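Local coordinates for protein branched-chain alpha-ketoacid decarboxylase (Lactococcus lactis, PDB 2VBF) that probably decarboxylates branched-chain and aromatic alpha-keto acids to aldehydes, using thiamine diphosphate and a magnesium ion as cofactors, at residues N51-D56 with L187-A192; Q57-S60 with K65-G68; G282-I287 with G562-E567; E485-G490 with K556-M561. One frame throughout, in Å; residues are numbered along the deposited sequence.

Contact 1 (N51-D56 with L187-A192); sequences NLQFLD and LPVDVA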
loop_
_atom_site.group_PDB
_atom_site.type_symbol
_atom_site.label_atom_id
_atom_site.label_comp_id
_atom_site.label_asym_id
_atom_site.label_seq_id
_atom_site.Cartn_x
_atom_site.Cartn_y
_atom_site.Cartn_z
ATOM N N ASN A 51 14.162 11.974 4.309
ATOM C CA ASN A 51 15.126 10.958 4.759
ATOM C C ASN A 51 16.462 10.880 4.003
ATOM O O ASN A 51 17.246 9.972 4.255
ATOM C CB ASN A 51 14.459 9.575 4.860
ATOM C CG ASN A 51 14.110 8.969 3.520
ATOM O OD1 ASN A 51 14.776 9.222 2.518
ATOM N ND2 ASN A 51 13.091 8.103 3.509
ATOM N N LEU A 52 16.720 11.826 3.094
ATOM C CA LEU A 52 17.890 11.717 2.217
ATOM C C LEU A 52 19.214 11.857 2.964
ATOM O O LEU A 52 20.162 11.152 2.651
ATOM C CB LEU A 52 17.817 12.723 1.065
ATOM C CG LEU A 52 16.635 12.553 0.103
ATOM C CD1 LEU A 52 16.708 13.597 -1.013
ATOM C CD2 LEU A 52 16.532 11.149 -0.494
ATOM N N GLN A 53 19.270 12.743 3.959
ATOM C CA GLN A 53 20.493 12.954 4.735
ATOM C C GLN A 53 20.851 11.678 5.519
ATOM O O GLN A 53 22.008 11.262 5.559
ATOM C CB GLN A 53 20.330 14.162 5.669
ATOM C CG GLN A 53 20.349 15.551 4.985
ATOM C CD GLN A 53 19.075 15.870 4.208
ATOM O OE1 GLN A 53 18.597 15.051 3.427
ATOM N NE2 GLN A 53 18.525 17.061 4.416
ATOM N N PHE A 54 19.849 11.051 6.136
ATOM C CA PHE A 54 20.058 9.786 6.826
ATOM C C PHE A 54 20.452 8.701 5.820
ATOM O O PHE A 54 21.309 7.876 6.103
ATOM C CB PHE A 54 18.810 9.385 7.625
ATOM C CG PHE A 54 18.932 8.056 8.332
ATOM C CD1 PHE A 54 19.933 7.835 9.274
ATOM C CD2 PHE A 54 18.042 7.021 8.059
ATOM C CE1 PHE A 54 20.046 6.619 9.912
ATOM C CE2 PHE A 54 18.151 5.810 8.693
ATOM C CZ PHE A 54 19.149 5.595 9.624
ATOM N N LEU A 55 19.824 8.702 4.641
ATOM C CA LEU A 55 20.205 7.777 3.566
ATOM C C LEU A 55 21.695 7.863 3.228
ATOM O O LEU A 55 22.349 6.828 3.065
ATOM C CB LEU A 55 19.361 7.983 2.297
ATOM C CG LEU A 55 18.317 6.905 2.030
ATOM C CD1 LEU A 55 17.420 7.314 0.862
ATOM C CD2 LEU A 55 18.971 5.561 1.782
ATOM N N ASP A 56 22.232 9.079 3.169
ATOM C CA ASP A 56 23.663 9.261 2.904
ATOM C C ASP A 56 24.474 8.450 3.906
ATOM O O ASP A 56 25.480 7.850 3.551
ATOM C CB ASP A 56 24.067 10.730 3.023
ATOM C CG ASP A 56 23.521 11.593 1.901
ATOM O OD1 ASP A 56 23.231 11.073 0.803
ATOM O OD2 ASP A 56 23.399 12.812 2.131
ATOM N N LEU A 187 12.253 9.831 12.756
ATOM C CA LEU A 187 13.554 10.500 12.777
ATOM C C LEU A 187 13.521 11.825 12.002
ATOM O O LEU A 187 13.612 11.830 10.765
ATOM C CB LEU A 187 14.588 9.577 12.141
ATOM C CG LEU A 187 16.047 10.042 12.024
ATOM C CD1 LEU A 187 16.646 10.186 13.401
ATOM C CD2 LEU A 187 16.846 9.043 11.224
ATOM N N PRO A 188 13.362 12.951 12.704
ATOM C CA PRO A 188 13.423 14.243 12.000
ATOM C C PRO A 188 14.779 14.467 11.321
ATOM O O PRO A 188 15.796 14.004 11.824
ATOM C CB PRO A 188 13.176 15.256 13.121
ATOM C CG PRO A 188 12.395 14.454 14.172
ATOM C CD PRO A 188 13.061 13.117 14.138
ATOM N N VAL A 189 14.787 15.157 10.187
ATOM C CA VAL A 189 16.053 15.424 9.461
ATOM C C VAL A 189 17.193 15.968 10.330
ATOM O O VAL A 189 18.289 15.393 10.350
ATOM C CB VAL A 189 15.831 16.386 8.303
ATOM C CG1 VAL A 189 17.169 16.684 7.610
ATOM C CG2 VAL A 189 14.825 15.779 7.329
ATOM N N ASP A 190 16.949 17.070 11.027
ATOM C CA ASP A 190 17.971 17.687 11.889
ATOM C C ASP A 190 18.432 16.769 13.029
ATOM O O ASP A 190 19.545 16.901 13.540
ATOM C CB ASP A 190 17.476 19.040 12.459
ATOM C CG ASP A 190 16.229 18.901 13.301
ATOM O OD1 ASP A 190 16.208 19.438 14.435
ATOM O OD2 ASP A 190 15.269 18.245 12.825
ATOM N N VAL A 191 17.576 15.835 13.443
ATOM C CA VAL A 191 17.922 14.968 14.566
ATOM C C VAL A 191 18.978 13.927 14.175
ATOM O O VAL A 191 19.891 13.637 14.960
ATOM C CB VAL A 191 16.662 14.320 15.183
ATOM C CG1 VAL A 191 17.044 13.286 16.228
ATOM C CG2 VAL A 191 15.752 15.409 15.779
ATOM N N ALA A 192 18.876 13.390 12.961
ATOM C CA ALA A 192 19.833 12.400 12.460
ATOM C C ALA A 192 21.262 12.943 12.425
ATOM O O ALA A 192 22.217 12.206 12.660
ATOM C CB ALA A 192 19.424 11.927 11.069
#

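Contact 2 (Q57-S60 with K65-G68); sequences QIIS and KWIG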
loop_
_atom_site.group_PDB
_atom_site.type_symbol
_atom_site.label_atom_id
_atom_site.label_comp_id
_atom_site.label_asym_id
_atom_site.label_seq_id
_atom_site.Cartn_x
_atom_site.Cartn_y
_atom_site.Cartn_z
ATOM N N GLN A 57 24.024 8.443 5.162
ATOM C CA GLN A 57 24.733 7.723 6.230
ATOM C C GLN A 57 24.687 6.224 6.027
ATOM O O GLN A 57 25.666 5.524 6.313
ATOM C CB GLN A 57 24.175 8.108 7.609
ATOM C CG GLN A 57 24.302 9.594 7.891
ATOM C CD GLN A 57 23.746 10.001 9.237
ATOM O OE1 GLN A 57 22.538 9.924 9.469
ATOM N NE2 GLN A 57 24.613 10.491 10.115
ATOM N N ILE A 58 23.550 5.729 5.536
ATOM C CA ILE A 58 23.413 4.316 5.210
ATOM C C ILE A 58 24.351 3.943 4.068
ATOM O O ILE A 58 25.014 2.913 4.134
ATOM C CB ILE A 58 21.974 3.935 4.784
ATOM C CG1 ILE A 58 20.989 4.203 5.930
ATOM C CG2 ILE A 58 21.935 2.461 4.352
ATOM C CD1 ILE A 58 19.505 3.976 5.581
ATOM N N ILE A 59 24.400 4.786 3.037
ATOM C CA ILE A 59 25.245 4.528 1.872
ATOM C C ILE A 59 26.714 4.481 2.294
ATOM O O ILE A 59 27.475 3.638 1.814
ATOM C CB ILE A 59 25.055 5.597 0.755
ATOM C CG1 ILE A 59 23.646 5.528 0.157
ATOM C CG2 ILE A 59 26.119 5.425 -0.347
ATOM C CD1 ILE A 59 23.285 4.208 -0.475
ATOM N N SER A 60 27.091 5.361 3.212
ATOM C CA SER A 60 28.489 5.470 3.663
ATOM C C SER A 60 28.966 4.297 4.526
ATOM O O SER A 60 30.169 4.085 4.644
ATOM C CB SER A 60 28.690 6.774 4.429
ATOM O OG SER A 60 28.587 7.886 3.556
ATOM N N LYS A 65 24.043 -2.238 3.549
ATOM C CA LYS A 65 23.701 -1.886 2.181
ATOM C C LYS A 65 22.270 -1.353 2.101
ATOM O O LYS A 65 21.355 -1.955 2.653
ATOM C CB LYS A 65 23.841 -3.111 1.271
ATOM C CG LYS A 65 23.822 -2.766 -0.211
ATOM C CD LYS A 65 23.805 -4.002 -1.091
ATOM C CE LYS A 65 23.563 -3.628 -2.559
ATOM N NZ LYS A 65 23.779 -4.766 -3.500
ATOM N N TRP A 66 22.095 -0.233 1.403
ATOM C CA TRP A 66 20.768 0.237 1.008
ATOM C C TRP A 66 20.275 -0.616 -0.159
ATOM O O TRP A 66 20.962 -0.753 -1.184
ATOM C CB TRP A 66 20.810 1.703 0.593
ATOM C CG TRP A 66 19.517 2.223 0.047
ATOM C CD1 TRP A 66 19.254 2.575 -1.240
ATOM C CD2 TRP A 66 18.310 2.426 0.779
ATOM N NE1 TRP A 66 17.948 3.005 -1.353
ATOM C CE2 TRP A 66 17.348 2.913 -0.123
ATOM C CE3 TRP A 66 17.949 2.246 2.111
ATOM C CZ2 TRP A 66 16.050 3.241 0.276
ATOM C CZ3 TRP A 66 16.668 2.558 2.505
ATOM C CH2 TRP A 66 15.729 3.060 1.594
ATOM N N ILE A 67 19.073 -1.173 -0.013
ATOM C CA ILE A 67 18.416 -1.882 -1.101
ATOM C C ILE A 67 17.059 -1.220 -1.327
ATOM O O ILE A 67 16.085 -1.527 -0.640
ATOM C CB ILE A 67 18.305 -3.382 -0.815
ATOM C CG1 ILE A 67 19.717 -3.956 -0.577
ATOM C CG2 ILE A 67 17.625 -4.109 -1.982
ATOM C CD1 ILE A 67 19.786 -5.448 -0.508
ATOM N N GLY A 68 17.017 -0.306 -2.293
ATOM C CA GLY A 68 15.825 0.516 -2.517
ATOM C C GLY A 68 14.775 -0.299 -3.221
ATOM O O GLY A 68 15.096 -1.054 -4.137
#

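Contact 3 (G282-I287 with G562-E567); sequences GKLSEI and GKLFAE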
loop_
_atom_site.group_PDB
_atom_site.type_symbol
_atom_site.label_atom_id
_atom_site.label_comp_id
_atom_site.label_asym_id
_atom_site.label_seq_id
_atom_site.Cartn_x
_atom_site.Cartn_y
_atom_site.Cartn_z
ATOM N N GLY A 282 -6.227 -29.527 12.273
ATOM C CA GLY A 282 -7.544 -29.951 12.741
ATOM C C GLY A 282 -8.058 -31.165 11.990
ATOM O O GLY A 282 -7.302 -32.095 11.697
ATOM N N LYS A 283 -9.345 -31.151 11.654
ATOM C CA LYS A 283 -9.967 -32.309 11.005
ATOM C C LYS A 283 -9.434 -32.581 9.596
ATOM O O LYS A 283 -9.618 -33.682 9.080
ATOM C CB LYS A 283 -11.499 -32.191 10.990
ATOM C CG LYS A 283 -12.076 -31.332 9.874
ATOM C CD LYS A 283 -13.585 -31.245 9.981
ATOM C CE LYS A 283 -14.190 -30.524 8.783
ATOM N NZ LYS A 283 -15.685 -30.486 8.875
ATOM N N LEU A 284 -8.752 -31.601 8.995
ATOM C CA LEU A 284 -8.138 -31.765 7.675
ATOM C C LEU A 284 -6.743 -32.406 7.723
ATOM O O LEU A 284 -6.103 -32.566 6.684
ATOM C CB LEU A 284 -8.053 -30.415 6.957
ATOM C CG LEU A 284 -9.375 -29.655 6.762
ATOM C CD1 LEU A 284 -9.134 -28.382 5.964
ATOM C CD2 LEU A 284 -10.419 -30.514 6.082
ATOM N N SER A 285 -6.277 -32.762 8.917
ATOM C CA SER A 285 -5.006 -33.460 9.076
ATOM C C SER A 285 -5.062 -34.846 8.444
ATOM O O SER A 285 -6.122 -35.459 8.367
ATOM C CB SER A 285 -4.662 -33.643 10.553
ATOM O OG SER A 285 -4.677 -32.428 11.264
ATOM N N GLU A 286 -3.910 -35.340 8.014
ATOM C CA GLU A 286 -3.782 -36.752 7.668
ATOM C C GLU A 286 -4.257 -37.573 8.877
ATOM O O GLU A 286 -3.984 -37.207 10.025
ATOM C CB GLU A 286 -2.339 -37.071 7.291
ATOM C CG GLU A 286 -2.115 -38.469 6.742
ATOM C CD GLU A 286 -1.834 -39.496 7.816
ATOM O OE1 GLU A 286 -1.020 -39.198 8.728
ATOM O OE2 GLU A 286 -2.419 -40.602 7.735
ATOM N N ILE A 287 -4.984 -38.659 8.617
ATOM C CA ILE A 287 -5.683 -39.406 9.675
ATOM C C ILE A 287 -4.758 -39.962 10.781
ATOM O O ILE A 287 -5.041 -39.781 11.974
ATOM C CB ILE A 287 -6.612 -40.518 9.072
ATOM C CG1 ILE A 287 -7.514 -41.131 10.138
ATOM C CG2 ILE A 287 -5.810 -41.578 8.324
ATOM C CD1 ILE A 287 -8.535 -40.171 10.670
ATOM N N GLY A 562 -11.896 -24.389 1.430
ATOM C CA GLY A 562 -12.732 -23.405 0.736
ATOM C C GLY A 562 -14.155 -23.425 1.269
ATOM O O GLY A 562 -14.756 -22.373 1.505
ATOM N N LYS A 563 -14.680 -24.634 1.469
ATOM C CA LYS A 563 -16.048 -24.803 1.942
ATOM C C LYS A 563 -16.180 -24.414 3.420
ATOM O O LYS A 563 -17.226 -23.931 3.851
ATOM C CB LYS A 563 -16.511 -26.244 1.684
ATOM C CG LYS A 563 -16.500 -26.636 0.191
ATOM C CD LYS A 563 -17.498 -25.803 -0.615
ATOM C CE LYS A 563 -17.426 -26.049 -2.125
ATOM N NZ LYS A 563 -16.613 -25.018 -2.851
ATOM N N LEU A 564 -15.104 -24.591 4.186
ATOM C CA LEU A 564 -15.104 -24.218 5.594
ATOM C C LEU A 564 -15.017 -22.703 5.765
ATOM O O LEU A 564 -15.654 -22.156 6.671
ATOM C CB LEU A 564 -13.973 -24.923 6.344
ATOM C CG LEU A 564 -14.068 -26.455 6.331
ATOM C CD1 LEU A 564 -12.879 -27.091 7.052
ATOM C CD2 LEU A 564 -15.387 -26.901 6.956
ATOM N N PHE A 565 -14.232 -22.029 4.916
ATOM C CA PHE A 565 -14.243 -20.565 4.885
ATOM C C PHE A 565 -15.647 -20.046 4.536
ATOM O O PHE A 565 -16.140 -19.104 5.161
ATOM C CB PHE A 565 -13.250 -20.008 3.859
ATOM C CG PHE A 565 -11.795 -20.048 4.293
ATOM C CD1 PHE A 565 -11.381 -19.477 5.496
ATOM C CD2 PHE A 565 -10.830 -20.577 3.444
ATOM C CE1 PHE A 565 -10.030 -19.497 5.873
ATOM C CE2 PHE A 565 -9.484 -20.588 3.805
ATOM C CZ PHE A 565 -9.089 -20.046 5.031
ATOM N N ALA A 566 -16.279 -20.666 3.540
ATOM C CA ALA A 566 -17.621 -20.281 3.112
ATOM C C ALA A 566 -18.602 -20.381 4.277
ATOM O O ALA A 566 -19.430 -19.494 4.492
ATOM C CB ALA A 566 -18.081 -21.167 1.954
ATOM N N GLU A 567 -18.481 -21.461 5.039
ATOM C CA GLU A 567 -19.352 -21.732 6.179
ATOM C C GLU A 567 -19.136 -20.709 7.300
ATOM O O GLU A 567 -20.082 -20.274 7.964
ATOM C CB GLU A 567 -19.066 -23.148 6.668
ATOM C CG GLU A 567 -19.937 -23.666 7.784
ATOM C CD GLU A 567 -19.758 -25.169 7.959
ATOM O OE1 GLU A 567 -18.714 -25.592 8.517
ATOM O OE2 GLU A 567 -20.650 -25.925 7.503
#

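Contact 4 (E485-G490 with K556-M561); sequences EREIHG and KLLKKM. With TPP (thiamine diphosphate), chain F.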
loop_
_atom_site.group_PDB
_atom_site.type_symbol
_atom_site.label_atom_id
_atom_site.label_comp_id
_atom_site.label_asym_id
_atom_site.label_seq_id
_atom_site.Cartn_x
_atom_site.Cartn_y
_atom_site.Cartn_z
ATOM N N GLU A 485 -10.530 -17.937 -4.250
ATOM C CA GLU A 485 -11.792 -17.200 -4.100
ATOM C C GLU A 485 -12.954 -17.931 -4.772
ATOM O O GLU A 485 -14.056 -18.024 -4.203
ATOM C CB GLU A 485 -11.672 -15.778 -4.647
ATOM C CG GLU A 485 -10.573 -14.917 -3.986
ATOM C CD GLU A 485 -10.829 -14.614 -2.521
ATOM O OE1 GLU A 485 -11.219 -13.462 -2.218
ATOM O OE2 GLU A 485 -10.624 -15.514 -1.670
ATOM N N ARG A 486 -12.706 -18.476 -5.964
ATOM C CA ARG A 486 -13.719 -19.263 -6.685
ATOM C C ARG A 486 -14.192 -20.455 -5.856
ATOM O O ARG A 486 -15.364 -20.818 -5.892
ATOM C CB ARG A 486 -13.160 -19.778 -8.008
ATOM C CG ARG A 486 -12.790 -18.708 -9.024
ATOM C CD ARG A 486 -12.298 -19.375 -10.300
ATOM N NE ARG A 486 -11.595 -18.476 -11.210
ATOM C CZ ARG A 486 -12.193 -17.656 -12.067
ATOM N NH1 ARG A 486 -13.519 -17.599 -12.126
ATOM N NH2 ARG A 486 -11.462 -16.893 -12.868
ATOM N N GLU A 487 -13.270 -21.053 -5.108
ATOM C CA GLU A 487 -13.572 -22.183 -4.218
ATOM C C GLU A 487 -14.423 -21.807 -3.007
ATOM O O GLU A 487 -15.188 -22.638 -2.503
ATOM C CB GLU A 487 -12.268 -22.832 -3.730
ATOM C CG GLU A 487 -11.463 -23.508 -4.818
ATOM C CD GLU A 487 -12.127 -24.776 -5.347
ATOM O OE1 GLU A 487 -12.705 -25.532 -4.536
ATOM O OE2 GLU A 487 -12.063 -25.015 -6.565
ATOM N N ILE A 488 -14.280 -20.574 -2.524
ATOM C CA ILE A 488 -15.054 -20.095 -1.374
ATOM C C ILE A 488 -16.438 -19.637 -1.828
ATOM O O ILE A 488 -17.458 -20.069 -1.273
ATOM C CB ILE A 488 -14.324 -18.925 -0.637
ATOM C CG1 ILE A 488 -12.964 -19.399 -0.100
ATOM C CG2 ILE A 488 -15.167 -18.376 0.505
ATOM C CD1 ILE A 488 -12.075 -18.286 0.469
ATOM N N HIS A 489 -16.469 -18.795 -2.860
ATOM C CA HIS A 489 -17.712 -18.159 -3.305
ATOM C C HIS A 489 -17.620 -17.577 -4.718
ATOM O O HIS A 489 -16.660 -16.879 -5.050
ATOM C CB HIS A 489 -18.078 -17.034 -2.347
ATOM C CG HIS A 489 -19.448 -16.484 -2.563
ATOM N ND1 HIS A 489 -20.564 -17.047 -1.985
ATOM C CD2 HIS A 489 -19.888 -15.429 -3.290
ATOM C CE1 HIS A 489 -21.636 -16.366 -2.352
ATOM N NE2 HIS A 489 -21.254 -15.377 -3.142
ATOM N N GLY A 490 -18.640 -17.843 -5.539
ATOM C CA GLY A 490 -18.755 -17.224 -6.868
ATOM C C GLY A 490 -17.761 -17.727 -7.899
ATOM O O GLY A 490 -17.064 -16.940 -8.524
ATOM N N LYS A 556 -6.264 -30.786 -2.908
ATOM C CA LYS A 556 -7.241 -31.428 -2.019
ATOM C C LYS A 556 -7.503 -30.646 -0.735
ATOM O O LYS A 556 -8.654 -30.497 -0.330
ATOM C CB LYS A 556 -6.805 -32.862 -1.688
ATOM C CG LYS A 556 -6.987 -33.812 -2.857
ATOM C CD LYS A 556 -6.627 -35.254 -2.521
ATOM C CE LYS A 556 -6.984 -36.196 -3.678
ATOM N NZ LYS A 556 -6.051 -36.076 -4.839
ATOM N N LEU A 557 -6.455 -30.126 -0.105
ATOM C CA LEU A 557 -6.630 -29.393 1.157
ATOM C C LEU A 557 -7.532 -28.170 0.957
ATOM O O LEU A 557 -8.386 -27.889 1.802
ATOM C CB LEU A 557 -5.284 -28.968 1.769
ATOM C CG LEU A 557 -5.343 -28.269 3.141
ATOM C CD1 LEU A 557 -6.096 -29.130 4.148
ATOM C CD2 LEU A 557 -3.945 -27.943 3.666
ATOM N N LEU A 558 -7.349 -27.457 -0.155
ATOM C CA LEU A 558 -8.117 -26.235 -0.422
ATOM C C LEU A 558 -9.554 -26.552 -0.823
ATOM O O LEU A 558 -10.473 -25.794 -0.511
ATOM C CB LEU A 558 -7.443 -25.367 -1.497
ATOM C CG LEU A 558 -8.170 -24.088 -1.929
ATOM C CD1 LEU A 558 -8.550 -23.238 -0.715
ATOM C CD2 LEU A 558 -7.314 -23.288 -2.889
ATOM N N LYS A 559 -9.757 -27.669 -1.512
ATOM C CA LYS A 559 -11.114 -28.093 -1.841
ATOM C C LYS A 559 -11.943 -28.209 -0.564
ATOM O O LYS A 559 -13.120 -27.852 -0.549
ATOM C CB LYS A 559 -11.106 -29.420 -2.605
ATOM C CG LYS A 559 -10.579 -29.293 -4.027
ATOM C CD LYS A 559 -10.776 -30.571 -4.826
ATOM C CE LYS A 559 -12.235 -30.794 -5.240
ATOM N NZ LYS A 559 -12.791 -29.664 -6.044
ATOM N N LYS A 560 -11.316 -28.680 0.513
ATOM C CA LYS A 560 -11.994 -28.829 1.800
ATOM C C LYS A 560 -12.082 -27.499 2.543
ATOM O O LYS A 560 -13.132 -27.133 3.056
ATOM C CB LYS A 560 -11.278 -29.868 2.657
ATOM C CG LYS A 560 -11.219 -31.253 2.017
ATOM C CD LYS A 560 -10.417 -32.222 2.863
ATOM C CE LYS A 560 -10.340 -33.602 2.216
ATOM N NZ LYS A 560 -11.698 -34.230 2.082
ATOM N N MET A 561 -10.972 -26.770 2.576
ATOM C CA MET A 561 -10.902 -25.524 3.343
ATOM C C MET A 561 -11.758 -24.395 2.754
ATOM O O MET A 561 -12.266 -23.524 3.491
ATOM C CB MET A 561 -9.444 -25.080 3.451
ATOM C CG MET A 561 -9.212 -24.067 4.517
ATOM S SD MET A 561 -9.482 -24.701 6.180
ATOM C CE MET A 561 -9.820 -23.149 7.027
HETATM N "N1'" TPP F . -6.343 -8.484 -0.749
HETATM C "C2'" TPP F . -5.260 -8.708 0.061
HETATM C CM2 TPP F . -4.236 -7.620 0.228
HETATM N "N3'" TPP F . -5.143 -9.912 0.709
HETATM C "C4'" TPP F . -6.099 -10.895 0.560
HETATM N "N4'" TPP F . -5.952 -12.023 1.214
HETATM C "C5'" TPP F . -7.194 -10.685 -0.285
HETATM C "C6'" TPP F . -7.314 -9.466 -0.939
HETATM C "C7'" TPP F . -8.243 -11.752 -0.499
HETATM N N3 TPP F . -7.720 -12.907 -1.223
HETATM C C2 TPP F . -7.257 -14.087 -0.669
HETATM S S1 TPP F . -6.740 -15.210 -1.712
HETATM C C5 TPP F . -7.133 -14.237 -2.948
HETATM C C4 TPP F . -7.666 -13.002 -2.578
HETATM C CM4 TPP F . -8.113 -11.928 -3.531
HETATM C C6 TPP F . -6.912 -14.758 -4.354
HETATM C C7 TPP F . -5.469 -15.112 -4.681
HETATM O O7 TPP F . -5.468 -15.543 -6.021
HETATM P PA TPP F . -4.169 -16.166 -6.706
HETATM O O1A TPP F . -2.912 -15.465 -6.241
HETATM O O2A TPP F . -4.354 -16.075 -8.209
HETATM O O3A TPP F . -4.138 -17.666 -6.102
HETATM P PB TPP F . -4.857 -18.996 -6.693
HETATM O O1B TPP F . -5.787 -19.475 -5.614
HETATM O O2B TPP F . -3.748 -19.990 -6.891
HETATM O O3B TPP F . -5.563 -18.689 -7.984
HETATM O O HOH W 1 -13.883 -25.501 -1.977
HETATM O O HOH W 2 -11.169 -28.237 -7.302
#

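Contact 1 (N51-D56 with L187-A192)
Phe54, in the first turn of helix 52-60, comes nearest to Ala192, with 6.2 Å between their CA atoms, where the end of strand 183-188 runs into a short, weakly bonded helical turn. The contact is almost wholly apolar and centres on the Phe54 ring. Its CG stands anti to the backbone N (chi1 178°), which carries the ring off the helix and across the end of the strand. Leu187 meets it at about a right angle and lays one methyl over a ring face, a CH-pi contact in which Leu187 CD2 lies 3.8 Å from the centroid of the Phe54 ring. The methyl stands only 17° off the ring normal. Leucine suits this place because its branched end offers a methyl, CD2, that can lie flat over the ring. Ala192, in the helical turn after the strand, has only a methyl, which lets the backbones come close, with Ala192 CB 4.3 Å from Phe54 CB. Val189 meets the Gln53 side chain, its CG1 lying 3.5 Å from Gln53 NE2 in one of two modelled glutamine conformers, so this packing is less certain than that round the ring. The contact packs helix 52-60 on the parallel six-stranded sheet of the N-terminal thiamine diphosphate-binding domain. Leu187 is backbone-bonded to Val120 and Ser122 of strand 116-122, while the Phe54 side chain also touches Ile119 of that strand and Leu92 of strand 89-94, so helix 52-60 is packed across three neighbouring strands.

Contact 2 (Q57-S60 with K65-G68)
Ile58 and Ile59 of helix 52-60 pack on Trp66 of strand 65-68, the second strand of a beta-alpha-beta unit that starts with strand 42-45; a short connection brings the chain from the helix back to the edge of the sheet. The path of Ile58 shows how the helix grips the strand. From CB, which heads toward the strand, the side chain divides. CG2, anti to the backbone N, is the short branch and sits over the start of the strand, 4.0 Å from Trp66 CB, with the backbone carbonyl carbon of Lys65 slightly farther off. The other branch runs through CG1 in an extended course (chi2 175°) to CD1, which reaches the indole obliquely and lies 4.2 Å from Trp66 CE3. A beta-branched residue is apt here, because its two arms touch the strand backbone and the ring at once. Ile59 adds a second hold: its CD1 approaches to 3.7 Å from Trp66 CB. Tryptophan suits the strand position because its broad apolar ring offers surface to Ile58 while its CB meets both isoleucines. Beyond the pair, Ile58 also touches Ile43 of strand 42-45 and Leu32 of helix 27-37, while Ile59 and Trp66 meet Ser494 and Tyr495 of the second subunit. Lys65 points away from the helix and forms a salt bridge with Glu468. The indole lies along its own strand, so that Gly68 N stands 3.6 Å above the plane of the Trp66 ring, offset toward the rim.

Contact 3 (G282-I287 with G562-E567)
Leu564 reaches out from helix 556-568 and overlaps two side chains of the loop 282-287, filling the angle between Lys283 and Leu284. Its two methyls divide the work. Leu564 CD1 meets Leu284 CD1 at 4.1 Å, the two leucines approaching tip to tip, and the same CD1 lies 4.1 Å from Lys283 CE. The other methyl, Leu564 CD2, is 4.1 Å from Lys283 NZ. These are ordinary van der Waals distances; the small area and the exposure of Lys283 mark this as a surface contact. Lysine fits because its aliphatic chain can lie across a leucine while the ammonium end stays near solvent. Its CG sits between the backbone N and the carbonyl carbon (chi1 82°), and beyond that the chain is fully extended, which lets it slant across Leu564 to the helix. Glu567 OE1 is 5.8 Å from Lys283 NZ, too far for a salt bridge, though the opposite charges may attract weakly. Gly282 O ties the start of the loop, accepting both Ser285 N and, at 2.7 Å, Ser285 OG. Gly282 itself has a positive phi (52°), readily adopted by glycine. Glu286 then caps the helix that follows, through Leu289 N. Leu284 also touches Leu557, Lys560 and Met561 of the same helix as Leu564, and across the dimer Phe565 meets the ring of His135 of the second subunit. The result is an interdomain contact between the central domain and the C-terminal helix, in the three-domain architecture of the thiamine diphosphate-dependent decarboxylases.

Contact 4 (E485-G490 with K556-M561)
Glu487, Leu558 and Lys559 bury most of the surface where helix 483-488 faces helix 556-568, and Glu487 alone gives up the most. Its side chain points toward the second helix, and Glu487 CG lies 4.4 Å from Leu558 CG. The bend at chi2 (-70°) then turns the carboxylate toward Lys559, with Glu487 OE1 4.0 Å from Lys559 CA. Glutamate suits such a half-buried place, since its stem packs on leucine while its head can be reached by water. One water lies in donating range of both Glu487 OE1 at 2.8 Å and Lys559 O at 2.9 Å, although it has other acceptors nearby. Lys559 NZ is 4.4 Å from Glu487 OE1, too far for a salt bridge; a second water accepts from Lys559 NZ, at a doubtfully short distance, and reaches Glu487 OE2 only weakly. On its other side helix 483-488 faces the cofactor, where Glu485 CD lies 3.6 Å from thiamine diphosphate C4, and the backbone N-H groups of Thr483 and Val484 hydrogen-bond to the cofactor. Leu558, in turn, packs on Thr402 and Phe405, so the C-terminal helix rests on both helix 402-407 and helix 483-488.

In the fold
The four contacts form two pairs at opposite sides of the chain's centre. Contacts 1 and 2 have centres about 13 Å apart and share helix 52-60 and the N-terminal parallel sheet; Leu55 of one packs on Trp66 of the other. Contacts 3 and 4, with centres about 10 Å apart, share helix 556-568, and Lys563 is hydrogen-bonded to Glu487 O. The centres of the two pairs are 44 to 50 Å apart. Along the sequence contact 2 falls between the segments of contact 1, and contact 4 between those of contact 3. In the dimer, contact 1 of one subunit meets contact 4 of the other, Asp56 bonding to His489 of the second subunit, consistent with this family's cofactor sites at the subunit interface.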